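Local coordinates for protein mnemiopsin 1 (Mnemiopsis leidyi, PDB 5VP3) that probably emits light when calcium binds its EF-hand loops, as a ctenophore photoprotein of the calcium-regulated, light-sensitive kind, at residues S128-D133 against L177-V183; V143-K149 against A162-F166. All coordinates share one frame; numbering follows the deposited sequence. Where two conformers were deposited one is given.

Contact 1: S128-D133 against L177-V183. With CD (cadmium ion), chain D.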
ATOM      1  N   SER A 128      -5.478  -4.868   0.946  1.00 25.46           N
ATOM      2  CA  SER A 128      -6.788  -4.283   1.218  1.00 24.96           C
ATOM      3  C   SER A 128      -7.670  -5.244   1.994  1.00 26.76           C
ATOM      4  O   SER A 128      -8.330  -4.843   2.965  1.00 25.71           O
ATOM      5  CB  SER A 128      -7.443  -3.883  -0.105  1.00 28.53           C
ATOM      6  OG  SER A 128      -8.719  -3.345   0.088  1.00 31.83           O
ATOM      7  N   ASN A 129      -7.699  -6.519   1.596  1.00 24.82           N
ATOM      8  CA  ASN A 129      -8.558  -7.486   2.277  1.00 30.19           C
ATOM      9  C   ASN A 129      -8.077  -7.832   3.685  1.00 38.12           C
ATOM     10  O   ASN A 129      -8.900  -8.207   4.545  1.00 26.36           O
ATOM     11  CB  ASN A 129      -8.682  -8.734   1.405  1.00 26.86           C
ATOM     12  CG  ASN A 129      -9.652  -8.503   0.236  1.00 38.57           C
ATOM     13  OD1 ASN A 129     -10.731  -7.959   0.428  1.00 36.31           O
ATOM     14  ND2 ASN A 129      -9.253  -8.865  -0.967  1.00 31.34           N
ATOM     15  N   ALA A 130      -6.783  -7.672   3.969  1.00 28.40           N
ATOM     16  CA  ALA A 130      -6.345  -7.850   5.348  1.00 25.08           C
ATOM     17  C   ALA A 130      -6.719  -6.650   6.204  1.00 20.23           C
ATOM     18  O   ALA A 130      -7.126  -6.795   7.370  1.00 23.73           O
ATOM     19  CB  ALA A 130      -4.837  -8.074   5.401  1.00 33.07           C
ATOM     20  N   TYR A 131      -6.557  -5.459   5.671  1.00 20.47           N
ATOM     21  CA  TYR A 131      -6.952  -4.297   6.443  1.00 24.99           C
ATOM     22  C   TYR A 131      -8.452  -4.286   6.658  1.00 30.07           C
ATOM     23  O   TYR A 131      -8.932  -3.833   7.701  1.00 27.36           O
ATOM     24  CB  TYR A 131      -6.550  -3.033   5.721  1.00 24.38           C
ATOM     25  CG  TYR A 131      -5.279  -2.402   6.184  1.00 26.52           C
ATOM     26  CD1 TYR A 131      -4.083  -2.712   5.591  1.00 21.86           C
ATOM     27  CD2 TYR A 131      -5.283  -1.452   7.191  1.00 33.78           C
ATOM     28  CE1 TYR A 131      -2.901  -2.101   5.992  1.00 23.84           C
ATOM     29  CE2 TYR A 131      -4.127  -0.857   7.607  1.00 30.55           C
ATOM     30  CZ  TYR A 131      -2.922  -1.199   7.003  1.00 31.03           C
ATOM     31  OH  TYR A 131      -1.735  -0.601   7.360  1.00 26.93           O
ATOM     32  N   TYR A 132      -9.197  -4.749   5.659  1.00 23.52           N
ATOM     33  CA  TYR A 132     -10.653  -4.722   5.700  1.00 29.27           C
ATOM     34  C   TYR A 132     -11.158  -5.209   7.036  1.00 27.96           C
ATOM     35  O   TYR A 132     -11.919  -4.527   7.722  1.00 28.71           O
ATOM     36  CB  TYR A 132     -11.212  -5.606   4.586  1.00 24.13           C
ATOM     37  CG  TYR A 132     -12.668  -5.432   4.267  1.00 22.45           C
ATOM     38  CD1 TYR A 132     -13.074  -4.505   3.341  1.00 26.35           C
ATOM     39  CD2 TYR A 132     -13.640  -6.265   4.839  1.00 27.43           C
ATOM     40  CE1 TYR A 132     -14.442  -4.352   3.005  1.00 32.30           C
ATOM     41  CE2 TYR A 132     -14.983  -6.123   4.524  1.00 31.17           C
ATOM     42  CZ  TYR A 132     -15.374  -5.170   3.603  1.00 30.67           C
ATOM     43  OH  TYR A 132     -16.688  -5.048   3.278  1.00 33.95           O
ATOM     44  N   ASP A 133     -10.761  -6.417   7.396  1.00 24.09           N
ATOM     45  CA  ASP A 133     -11.260  -7.020   8.614  1.00 25.44           C
ATOM     46  C   ASP A 133     -10.812  -6.237   9.835  1.00 34.59           C
ATOM     47  O   ASP A 133     -11.512  -6.186  10.836  1.00 26.63           O
ATOM     48  CB  ASP A 133     -10.790  -8.465   8.687  1.00 28.67           C
ATOM     49  CG  ASP A 133     -11.334  -9.302   7.558  1.00 33.21           C
ATOM     50  OD1 ASP A 133     -12.432  -8.985   7.061  1.00 35.87           O
ATOM     51  OD2 ASP A 133     -10.664 -10.275   7.186  1.00 40.20           O
ATOM     52  N   LEU A 177     -18.275   0.439   2.362  1.00 35.46           N
ATOM     53  CA  LEU A 177     -17.314  -0.100   1.395  1.00 30.49           C
ATOM     54  C   LEU A 177     -17.290  -1.612   1.537  1.00 26.60           C
ATOM     55  O   LEU A 177     -16.851  -2.133   2.561  1.00 26.67           O
ATOM     56  CB  LEU A 177     -15.927   0.470   1.613  1.00 26.90           C
ATOM     57  CG  LEU A 177     -15.796   1.957   1.481  1.00 22.60           C
ATOM     58  CD1 LEU A 177     -14.331   2.349   1.771  1.00 23.66           C
ATOM     59  CD2 LEU A 177     -16.219   2.416   0.116  1.00 26.52           C
ATOM     60  N   GLU A 178     -17.824  -2.308   0.537  1.00 20.99           N
ATOM     61  CA  GLU A 178     -17.640  -3.746   0.430  1.00 29.41           C
ATOM     62  C   GLU A 178     -16.214  -4.024  -0.075  1.00 22.72           C
ATOM     63  O   GLU A 178     -15.506  -3.113  -0.509  1.00 26.14           O
ATOM     64  CB  GLU A 178     -18.722  -4.323  -0.486  1.00 28.47           C
ATOM     65  CG  GLU A 178     -20.156  -4.186   0.089  1.00 30.72           C
ATOM     66  CD  GLU A 178     -20.792  -2.801  -0.001  1.00 38.65           C
ATOM     67  OE1 GLU A 178     -20.457  -2.000  -0.920  1.00 25.87           O
ATOM     68  OE2 GLU A 178     -21.646  -2.513   0.886  1.00 31.18           O
ATOM     69  N   ARG A 179     -15.802  -5.295  -0.042  0.51 24.85           N
ATOM     70  CA  ARG A 179     -14.387  -5.611  -0.245  0.51 23.37           C
ATOM     71  C   ARG A 179     -13.839  -5.131  -1.588  0.51 27.40           C
ATOM     72  O   ARG A 179     -12.689  -4.661  -1.612  0.51 30.76           O
ATOM     73  CB  ARG A 179     -14.154  -7.120  -0.045  0.51 29.51           C
ATOM     74  CG  ARG A 179     -14.251  -7.559   1.432  0.51 32.58           C
ATOM     75  CD  ARG A 179     -13.988  -9.063   1.691  0.51 29.36           C
ATOM     76  NE  ARG A 179     -14.084  -9.367   3.124  0.51 29.86           N
ATOM     77  CZ  ARG A 179     -15.218  -9.678   3.765  0.51 34.83           C
ATOM     78  NH1 ARG A 179     -16.367  -9.753   3.108  0.51 31.14           N
ATOM     79  NH2 ARG A 179     -15.213  -9.907   5.077  0.51 35.05           N
ATOM     80  N   PRO A 180     -14.572  -5.200  -2.707  1.00 28.27           N
ATOM     81  CA  PRO A 180     -14.042  -4.648  -3.971  1.00 21.70           C
ATOM     82  C   PRO A 180     -13.932  -3.147  -3.977  1.00 23.34           C
ATOM     83  O   PRO A 180     -13.128  -2.575  -4.725  1.00 30.79           O
ATOM     84  CB  PRO A 180     -15.053  -5.133  -5.023  1.00 32.99           C
ATOM     85  CG  PRO A 180     -15.795  -6.278  -4.368  1.00 31.19           C
ATOM     86  CD  PRO A 180     -15.837  -5.928  -2.907  1.00 34.54           C
ATOM     87  N   GLU A 181     -14.699  -2.472  -3.160  1.00 29.12           N
ATOM     88  CA  GLU A 181     -14.602  -1.037  -3.168  1.00 24.67           C
ATOM     89  C   GLU A 181     -13.434  -0.571  -2.323  1.00 23.14           C
ATOM     90  O   GLU A 181     -12.889   0.505  -2.573  1.00 22.70           O
ATOM     91  CB  GLU A 181     -15.908  -0.429  -2.676  1.00 27.62           C
ATOM     92  CG  GLU A 181     -17.119  -0.794  -3.557  1.00 26.84           C
ATOM     93  CD  GLU A 181     -18.423  -0.253  -3.026  1.00 24.29           C
ATOM     94  OE1 GLU A 181     -18.474  -0.105  -1.792  1.00 24.67           O
ATOM     95  OE2 GLU A 181     -19.347   0.093  -3.837  1.00 22.20           O
ATOM     96  N   LEU A 182     -13.063  -1.331  -1.300  1.00 25.31           N
ATOM     97  CA  LEU A 182     -11.875  -0.939  -0.562  1.00 27.94           C
ATOM     98  C   LEU A 182     -10.638  -1.259  -1.398  1.00 27.60           C
ATOM     99  O   LEU A 182      -9.679  -0.479  -1.409  1.00 28.55           O
ATOM    100  CB  LEU A 182     -11.830  -1.625   0.801  1.00 22.55           C
ATOM    101  CG  LEU A 182     -10.700  -1.179   1.726  1.00 23.94           C
ATOM    102  CD1 LEU A 182     -10.861   0.207   2.258  1.00 27.29           C
ATOM    103  CD2 LEU A 182     -10.481  -2.114   2.892  1.00 23.52           C
ATOM    104  N   VAL A 183     -10.686  -2.344  -2.178  1.00 30.57           N
ATOM    105  CA  VAL A 183      -9.615  -2.586  -3.138  1.00 31.43           C
ATOM    106  C   VAL A 183      -9.464  -1.376  -4.041  1.00 29.76           C
ATOM    107  O   VAL A 183      -8.368  -0.814  -4.195  1.00 26.84           O
ATOM    108  CB  VAL A 183      -9.890  -3.864  -3.955  1.00 30.45           C
ATOM    109  CG1 VAL A 183      -8.890  -4.009  -5.107  1.00 38.27           C
ATOM    110  CG2 VAL A 183      -9.817  -5.047  -3.086  1.00 25.81           C
TER
HETATM  111 CD    CD D 303     -20.770   0.104  -1.314  1.00 26.20          CD
HETATM  112  O   HOH W   1     -10.835  -5.134   0.466  1.00 25.38           O

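Contact 2: V143-K149 against A162-F166. With CD (cadmium ion), chain C.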
ATOM      1  N   VAL A 143     -17.113  -2.025   5.754  1.00 22.57           N
ATOM      2  CA  VAL A 143     -16.409  -0.876   6.286  1.00 27.99           C
ATOM      3  C   VAL A 143     -17.274   0.356   6.082  1.00 30.28           C
ATOM      4  O   VAL A 143     -17.605   0.705   4.936  1.00 30.38           O
ATOM      5  CB  VAL A 143     -15.034  -0.737   5.625  1.00 27.97           C
ATOM      6  CG1 VAL A 143     -14.312   0.500   6.119  1.00 27.37           C
ATOM      7  CG2 VAL A 143     -14.217  -2.004   5.906  1.00 28.60           C
ATOM      8  N   ASP A 144     -17.652   1.015   7.188  1.00 26.13           N
ATOM      9  CA  ASP A 144     -18.470   2.229   7.085  1.00 24.56           C
ATOM     10  C   ASP A 144     -17.585   3.459   7.261  1.00 28.18           C
ATOM     11  O   ASP A 144     -16.370   3.338   7.435  1.00 26.80           O
ATOM     12  CB  ASP A 144     -19.648   2.167   8.075  1.00 30.97           C
ATOM     13  CG  ASP A 144     -19.252   2.398   9.528  1.00 37.37           C
ATOM     14  OD1 ASP A 144     -18.055   2.602   9.828  1.00 30.79           O
ATOM     15  OD2 ASP A 144     -20.189   2.397  10.362  1.00 31.21           O
ATOM     16  N   VAL A 145     -18.164   4.673   7.145  1.00 28.43           N
ATOM     17  CA  VAL A 145     -17.289   5.839   6.997  1.00 30.43           C
ATOM     18  C   VAL A 145     -16.495   6.070   8.263  1.00 23.55           C
ATOM     19  O   VAL A 145     -15.337   6.505   8.193  1.00 32.46           O
ATOM     20  CB  VAL A 145     -18.034   7.134   6.603  1.00 36.32           C
ATOM     21  CG1 VAL A 145     -18.723   6.987   5.309  1.00 41.69           C
ATOM     22  CG2 VAL A 145     -19.002   7.547   7.661  1.00 36.92           C
ATOM     23  N   GLU A 146     -17.103   5.837   9.431  1.00 27.24           N
ATOM     24  CA  GLU A 146     -16.356   5.981  10.690  1.00 30.19           C
ATOM     25  C   GLU A 146     -15.209   4.979  10.744  1.00 32.03           C
ATOM     26  O   GLU A 146     -14.081   5.323  11.114  1.00 29.34           O
ATOM     27  CB  GLU A 146     -17.279   5.801  11.902  1.00 28.15           C
ATOM     28  CG  GLU A 146     -18.197   6.986  12.229  1.00 41.34           C
ATOM     29  CD  GLU A 146     -17.466   8.314  12.428  1.00 44.66           C
ATOM     30  OE1 GLU A 146     -16.274   8.314  12.790  1.00 43.67           O
ATOM     31  OE2 GLU A 146     -18.088   9.374  12.209  1.00 50.78           O
ATOM     32  N   GLU A 147     -15.463   3.737  10.323  1.00 32.45           N
ATOM     33  CA  GLU A 147     -14.355   2.790  10.247  1.00 27.74           C
ATOM     34  C   GLU A 147     -13.250   3.295   9.331  1.00 30.79           C
ATOM     35  O   GLU A 147     -12.067   3.083   9.626  1.00 28.64           O
ATOM     36  CB  GLU A 147     -14.895   1.411   9.853  1.00 28.45           C
ATOM     37  CG  GLU A 147     -15.698   0.815  11.024  1.00 23.07           C
ATOM     38  CD  GLU A 147     -16.465  -0.466  10.689  1.00 31.37           C
ATOM     39  OE1 GLU A 147     -16.821  -1.223  11.603  1.00 29.05           O
ATOM     40  OE2 GLU A 147     -16.749  -0.725   9.521  1.00 27.39           O
ATOM     41  N   LEU A 148     -13.586   4.018   8.255  1.00 27.35           N
ATOM     42  CA  LEU A 148     -12.515   4.483   7.367  1.00 27.07           C
ATOM     43  C   LEU A 148     -11.792   5.689   7.962  1.00 26.07           C
ATOM     44  O   LEU A 148     -10.574   5.827   7.797  1.00 32.53           O
ATOM     45  CB  LEU A 148     -13.049   4.838   5.979  1.00 26.36           C
ATOM     46  CG  LEU A 148     -11.973   5.264   4.980  1.00 30.96           C
ATOM     47  CD1 LEU A 148     -11.062   4.050   4.602  1.00 36.08           C
ATOM     48  CD2 LEU A 148     -12.588   5.908   3.745  1.00 36.79           C
ATOM     49  N   LYS A 149     -12.532   6.561   8.652  1.00 30.97           N
ATOM     50  CA  LYS A 149     -11.925   7.676   9.370  1.00 36.11           C
ATOM     51  C   LYS A 149     -10.881   7.180  10.372  1.00 26.34           C
ATOM     52  O   LYS A 149      -9.813   7.782  10.526  1.00 37.23           O
ATOM     53  CB  LYS A 149     -13.011   8.487  10.097  1.00 37.30           C
ATOM     54  CG  LYS A 149     -13.886   9.394   9.201  1.00 42.97           C
ATOM     55  CD  LYS A 149     -15.177   9.834   9.932  1.00 46.59           C
ATOM     56  CE  LYS A 149     -14.983  11.066  10.812  1.00 48.58           C
ATOM     57  NZ  LYS A 149     -16.230  11.392  11.556  1.00 59.69           N
ATOM     58  N   ALA A 162     -11.619  11.132   4.589  1.00 49.29           N
ATOM     59  CA  ALA A 162     -12.381   9.893   4.494  1.00 55.57           C
ATOM     60  C   ALA A 162     -13.665  10.094   3.699  1.00 55.06           C
ATOM     61  O   ALA A 162     -13.993   9.290   2.816  1.00 51.27           O
ATOM     62  CB  ALA A 162     -12.691   9.354   5.893  1.00 45.86           C
ATOM     63  N   TYR A 163     -14.414  11.162   4.002  1.00 57.89           N
ATOM     64  CA  TYR A 163     -15.694  11.387   3.332  1.00 53.90           C
ATOM     65  C   TYR A 163     -15.520  11.436   1.820  1.00 47.25           C
ATOM     66  O   TYR A 163     -16.323  10.859   1.078  1.00 48.75           O
ATOM     67  CB  TYR A 163     -16.354  12.668   3.861  1.00 50.36           C
ATOM     68  CG  TYR A 163     -16.757  12.556   5.324  1.00 63.59           C
ATOM     69  CD1 TYR A 163     -17.924  11.874   5.708  1.00 57.70           C
ATOM     70  CD2 TYR A 163     -15.963  13.116   6.324  1.00 64.25           C
ATOM     71  CE1 TYR A 163     -18.284  11.767   7.056  1.00 52.53           C
ATOM     72  CE2 TYR A 163     -16.311  13.019   7.665  1.00 60.17           C
ATOM     73  CZ  TYR A 163     -17.463  12.345   8.029  1.00 58.35           C
ATOM     74  OH  TYR A 163     -17.781  12.258   9.373  1.00 74.47           O
ATOM     75  N   THR A 164     -14.447  12.066   1.354  1.00 43.82           N
ATOM     76  CA  THR A 164     -14.176  12.163  -0.081  1.00 48.31           C
ATOM     77  C   THR A 164     -13.933  10.790  -0.693  1.00 50.47           C
ATOM     78  O   THR A 164     -14.579  10.409  -1.679  1.00 57.80           O
ATOM     79  CB  THR A 164     -12.952  13.058  -0.318  1.00 55.58           C
ATOM     80  OG1 THR A 164     -13.062  14.254   0.468  1.00 63.99           O
ATOM     81  CG2 THR A 164     -12.799  13.414  -1.795  1.00 49.13           C
ATOM     82  N   PHE A 165     -12.954  10.058  -0.153  1.00 49.22           N
ATOM     83  CA  PHE A 165     -12.609   8.743  -0.683  1.00 46.58           C
ATOM     84  C   PHE A 165     -13.809   7.820  -0.655  1.00 40.33           C
ATOM     85  O   PHE A 165     -14.072   7.089  -1.612  1.00 40.10           O
ATOM     86  CB  PHE A 165     -11.504   8.107   0.145  1.00 53.90           C
ATOM     87  CG  PHE A 165     -10.162   8.719  -0.041  1.00 69.57           C
ATOM     88  CD1 PHE A 165      -9.430   8.492  -1.205  1.00 71.18           C
ATOM     89  CD2 PHE A 165      -9.596   9.477   0.973  1.00 75.99           C
ATOM     90  CE1 PHE A 165      -8.166   9.038  -1.369  1.00 68.00           C
ATOM     91  CE2 PHE A 165      -8.337  10.026   0.821  1.00 87.06           C
ATOM     92  CZ  PHE A 165      -7.617   9.802  -0.360  1.00 79.57           C
ATOM     93  N   PHE A 166     -14.538   7.838   0.453  1.00 38.46           N
ATOM     94  CA  PHE A 166     -15.666   6.946   0.626  1.00 37.35           C
ATOM     95  C   PHE A 166     -16.702   7.196  -0.452  1.00 34.65           C
ATOM     96  O   PHE A 166     -17.088   6.286  -1.187  1.00 42.98           O
ATOM     97  CB  PHE A 166     -16.261   7.155   2.007  1.00 38.27           C
ATOM     98  CG  PHE A 166     -17.071   6.012   2.489  1.00 34.79           C
ATOM     99  CD1 PHE A 166     -18.335   5.791   1.998  1.00 29.80           C
ATOM    100  CD2 PHE A 166     -16.560   5.149   3.427  1.00 23.43           C
ATOM    101  CE1 PHE A 166     -19.099   4.728   2.447  1.00 30.03           C
ATOM    102  CE2 PHE A 166     -17.310   4.089   3.882  1.00 31.85           C
ATOM    103  CZ  PHE A 166     -18.591   3.875   3.382  1.00 30.37           C
TER
HETATM  104 CD    CD C 302     -18.091  -2.440   9.905  1.00 28.54          CD
HETATM  105  O   HOH W   2     -20.156  -0.720   9.632  1.00 25.09           O

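Contact 1: S128-D133 against L177-V183
The ring of Y132 lies under the side chain of R179, whose CG, in one of the residue's two conformers, sits over the ring centre in a CH-pi contact, 3.4 Å from the centroid and 10° off the normal. From there the R179 chain runs extended to NE, crossing the tyrosine at about a right angle, and its guanidinium hangs over the CD2-CE2 side of the ring with the two planes 38° apart. In the same conformer its edge turns to D133, where NH2 and OD1 make a long and so doubtful salt bridge of 3.5 Å. L182 closes in at the ring's edge, its CD2 3.6 Å from Y132 CD1. Helix 123-135 enters one EF-hand loop and helix 179-190 leaves the next, making these the outer helices of an EF-hand pair. With CG anti to the backbone N (chi1 -165°), Y132 reaches the turn that leads into helix 179-190, leaving OH 3.0 Å from L177 O; G141 O also competes for its proton. Farther on along 177-183, E178 OE1 and E181 OE1 bind a cadmium ion. A water accepts from S128 OG and donates to N129 OD1 and R179 O, each bond 2.8 Å long.

Contact 2: V143-K149 against A162-F166
V145 CG1 presses on the middle of the F166 ring, 3.3 Å from its centroid and only 7° off the normal, a CH-pi contact squarely over one face. F166 gets there with CG anti to its own backbone N (chi1 -159°), which sends the ring across to the start of helix 145-154. L148 CD2 meets the ring's edge at 4.1 Å and also touches A162 CB; V143 O lies at the edge too, 3.6 Å from CE2. Farther along, K149 CG packs on A162 CB at 3.5 Å. Helix 145-154 leaves one EF-hand loop and helix 161-169 enters the next, the inner helices of the pair. At the loop end D144 and E147 form a capping box, and both carboxylate oxygens of E147 bind a cadmium ion. At the polar edge the K149 chain bends at chi3 (85°), bringing NZ to Y163 OH as donor at 2.8 Å and into a salt bridge with E146 OE2. With an alanine at K149, the E146 carboxylate would probably lose its positive mate and the Y163 hydroxyl this donor. One ammonium group thus bonds to both helices, its charge probably offset by E146 in its own helix.

Contacts 1 and 2 are two of the helix pairings within one EF-hand pair. Along the chain, both segments of contact 2 fall between those of contact 1: helices 123-135 and 145-154 follow each other, as do 161-169 and 179-190. The contact centres are 12 Å apart, and they meet where the two metal loops run side by side. There L177 N lies 2.7 Å from V143 O, a probable hydrogen bond between the loops. Side chains bridge the same seam, with L177 CG 3.5 Å from F166 CE2 and Y132 CE1 3.7 Å from V143 CG2. Each contact also carries metal ligands: E178 and E181 with D170, T174 and K176 at one cadmium ion, E147 with D136, D140 and T142 at the other.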